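Ribokinase (Giardia lamblia, PDB 6WHJ) probably phosphorylates D-ribose at O-5 with ATP and magnesium, yielding ribose 5-phosphate, as a homodimeric member of the PfkB carbohydrate kinase family. Local coordinates at residues 147-152 with 179-184. Sequence-based numbering, arbitrary orientation.
Sequences ISPDNT and RADYDF
Pro-149 and Tyr-182 bring the two backbones together, CA to CA 5.3 Å, where the first turn of helix 149-165, the beta-alpha-beta crossover between parallel neighbouring strands 140-143 and 170-173, meets a type I beta turn, Arg-179 to Tyr-182, in the loop after the second strand. The phenol of Tyr-182 reaches past the proline to the chain just ahead of the helix, and its OH donates to Ile-147 O at 2.6 Å. That carbonyl oxygen lies at the ring edge, in the ring plane, whereas the hydroxyl stands 54° out of the carbonyl plane. Thr-152 OG1 comes within 3.1 Å of Tyr-182 OH and itself donates to Ser-148 O, which also accepts from Thr-152 N. Ser-148 is the N-cap, its OG taking the N-H of Asn-151.

The pyrrolidine of Pro-149 rests against a surface built by Tyr-182, Arg-179 and Asp-181: Pro-149 CG lies 3.7 Å from Tyr-182 CE2, Arg-179 NH2 3.5 Å from Pro-149 CD. Bent at chi2 and chi3, the arginine grips the Asp-181 carboxylate side-on, NH2 straight and in plane to OD2, NE tilted to OD1, while Tyr-182 CE2 sits over one guanidinium face.

Ile-187 backs Thr-152 and Tyr-182, and Asn-34 of the second subunit packs on Arg-179. The short bond from Tyr-182 OH ties the loop to the residue ahead of the N-cap, next to Glu-146, a predicted substrate-binding residue, and the internal salt bridge probably stiffens the turn that flanks the proline.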
loop_
_atom_site.group_PDB
_atom_site.type_symbol
_atom_site.label_atom_id
_atom_site.label_comp_id
_atom_site.label_asym_id
_atom_site.label_seq_id
_atom_site.Cartn_x
_atom_site.Cartn_y
_atom_site.Cartn_z
ATOM N N ILE B 147 0.676 -16.531 -9.187
ATOM C CA ILE B 147 1.202 -17.517 -8.244
ATOM C C ILE B 147 2.676 -17.724 -8.585
ATOM O O ILE B 147 3.228 -17.023 -9.438
ATOM C CB ILE B 147 0.416 -18.847 -8.262
ATOM C CG1 ILE B 147 0.542 -19.555 -9.617
ATOM C CG2 ILE B 147 -1.062 -18.609 -7.900
ATOM C CD1 ILE B 147 0.003 -20.987 -9.622
ATOM N N SER B 148 3.324 -18.685 -7.941
ATOM C CA SER B 148 4.764 -18.830 -8.105
ATOM C C SER B 148 5.113 -19.447 -9.460
ATOM O O SER B 148 4.376 -20.294 -9.976
ATOM C CB SER B 148 5.343 -19.697 -6.997
ATOM O OG SER B 148 5.523 -21.033 -7.448
ATOM N N PRO B 149 6.242 -19.033 -10.059
ATOM C CA PRO B 149 6.641 -19.614 -11.355
ATOM C C PRO B 149 6.804 -21.124 -11.325
ATOM O O PRO B 149 6.303 -21.816 -12.223
ATOM C CB PRO B 149 7.972 -18.906 -11.653
ATOM C CG PRO B 149 7.892 -17.624 -10.907
ATOM C CD PRO B 149 7.140 -17.939 -9.646
ATOM N N ASP B 150 7.471 -21.658 -10.297
ATOM C CA ASP B 150 7.713 -23.095 -10.238
ATOM C C ASP B 150 6.422 -23.876 -10.033
ATOM O O ASP B 150 6.260 -24.970 -10.594
ATOM C CB ASP B 150 8.680 -23.418 -9.100
ATOM C CG ASP B 150 10.098 -22.961 -9.383
ATOM O OD1 ASP B 150 10.409 -22.631 -10.547
ATOM O OD2 ASP B 150 10.913 -22.964 -8.432
ATOM N N ASN B 151 5.488 -23.326 -9.257
ATOM C CA ASN B 151 4.222 -24.005 -9.021
ATOM C C ASN B 151 3.298 -23.918 -10.224
ATOM O O ASN B 151 2.490 -24.826 -10.444
ATOM C CB ASN B 151 3.553 -23.425 -7.781
ATOM C CG ASN B 151 4.316 -23.749 -6.517
ATOM O OD1 ASN B 151 5.033 -24.748 -6.461
ATOM N ND2 ASN B 151 4.177 -22.909 -5.499
ATOM N N THR B 152 3.390 -22.837 -10.999
ATOM C CA THR B 152 2.675 -22.785 -12.270
ATOM C C THR B 152 3.102 -23.935 -13.174
ATOM O O THR B 152 2.261 -24.585 -13.804
ATOM C CB THR B 152 2.926 -21.447 -12.952
ATOM O OG1 THR B 152 2.455 -20.389 -12.109
ATOM C CG2 THR B 152 2.182 -21.379 -14.270
ATOM N N ARG B 179 5.582 -11.054 -15.991
ATOM C CA ARG B 179 6.602 -11.464 -15.034
ATOM C C ARG B 179 7.798 -11.947 -15.831
ATOM O O ARG B 179 7.664 -12.879 -16.630
ATOM C CB ARG B 179 6.104 -12.622 -14.165
ATOM C CG ARG B 179 4.927 -12.360 -13.292
ATOM C CD ARG B 179 5.396 -11.829 -11.978
ATOM N NE ARG B 179 6.235 -12.785 -11.263
ATOM C CZ ARG B 179 5.784 -13.647 -10.363
ATOM N NH1 ARG B 179 4.488 -13.686 -10.084
ATOM N NH2 ARG B 179 6.633 -14.465 -9.745
ATOM N N ALA B 180 8.966 -11.361 -15.597
ATOM C CA ALA B 180 10.144 -11.846 -16.307
ATOM C C ALA B 180 10.583 -13.228 -15.822
ATOM O O ALA B 180 11.335 -13.912 -16.527
ATOM C CB ALA B 180 11.295 -10.852 -16.167
ATOM N N ASP B 181 10.132 -13.664 -14.644
ATOM C CA ASP B 181 10.570 -14.943 -14.101
ATOM C C ASP B 181 9.663 -16.104 -14.496
ATOM O O ASP B 181 9.909 -17.230 -14.055
ATOM C CB ASP B 181 10.661 -14.866 -12.567
ATOM C CG ASP B 181 9.387 -14.342 -11.926
ATOM O OD1 ASP B 181 8.427 -14.039 -12.660
ATOM O OD2 ASP B 181 9.335 -14.246 -10.679
ATOM N N TYR B 182 8.657 -15.875 -15.340
ATOM C CA TYR B 182 7.767 -16.938 -15.789
ATOM C C TYR B 182 8.308 -17.612 -17.041
ATOM O O TYR B 182 8.668 -16.939 -18.015
ATOM C CB TYR B 182 6.375 -16.377 -16.066
ATOM C CG TYR B 182 5.376 -16.637 -14.972
ATOM C CD1 TYR B 182 4.101 -17.101 -15.271
ATOM C CD2 TYR B 182 5.680 -16.359 -13.647
ATOM C CE1 TYR B 182 3.168 -17.324 -14.279
ATOM C CE2 TYR B 182 4.761 -16.581 -12.646
ATOM C CZ TYR B 182 3.501 -17.056 -12.967
ATOM O OH TYR B 182 2.576 -17.265 -11.967
ATOM N N ASP B 183 8.327 -18.945 -17.022
ATOM C CA ASP B 183 8.688 -19.744 -18.190
ATOM C C ASP B 183 7.468 -19.803 -19.100
ATOM O O ASP B 183 6.688 -20.760 -19.095
ATOM C CB ASP B 183 9.149 -21.129 -17.755
ATOM C CG ASP B 183 9.840 -21.901 -18.864
ATOM O OD1 ASP B 183 9.618 -21.581 -20.050
ATOM O OD2 ASP B 183 10.626 -22.820 -18.540
ATOM N N PHE B 184 7.285 -18.728 -19.877
ATOM C CA PHE B 184 6.124 -18.642 -20.761
ATOM C C PHE B 184 6.191 -19.683 -21.867
ATOM O O PHE B 184 5.161 -20.237 -22.271
ATOM C CB PHE B 184 6.020 -17.238 -21.358
ATOM C CG PHE B 184 5.602 -16.204 -20.368
ATOM C CD1 PHE B 184 4.296 -16.157 -19.908
ATOM C CD2 PHE B 184 6.518 -15.298 -19.869
ATOM C CE1 PHE B 184 3.903 -15.206 -18.978
ATOM C CE2 PHE B 184 6.134 -14.346 -18.935
ATOM C CZ PHE B 184 4.819 -14.300 -18.488
#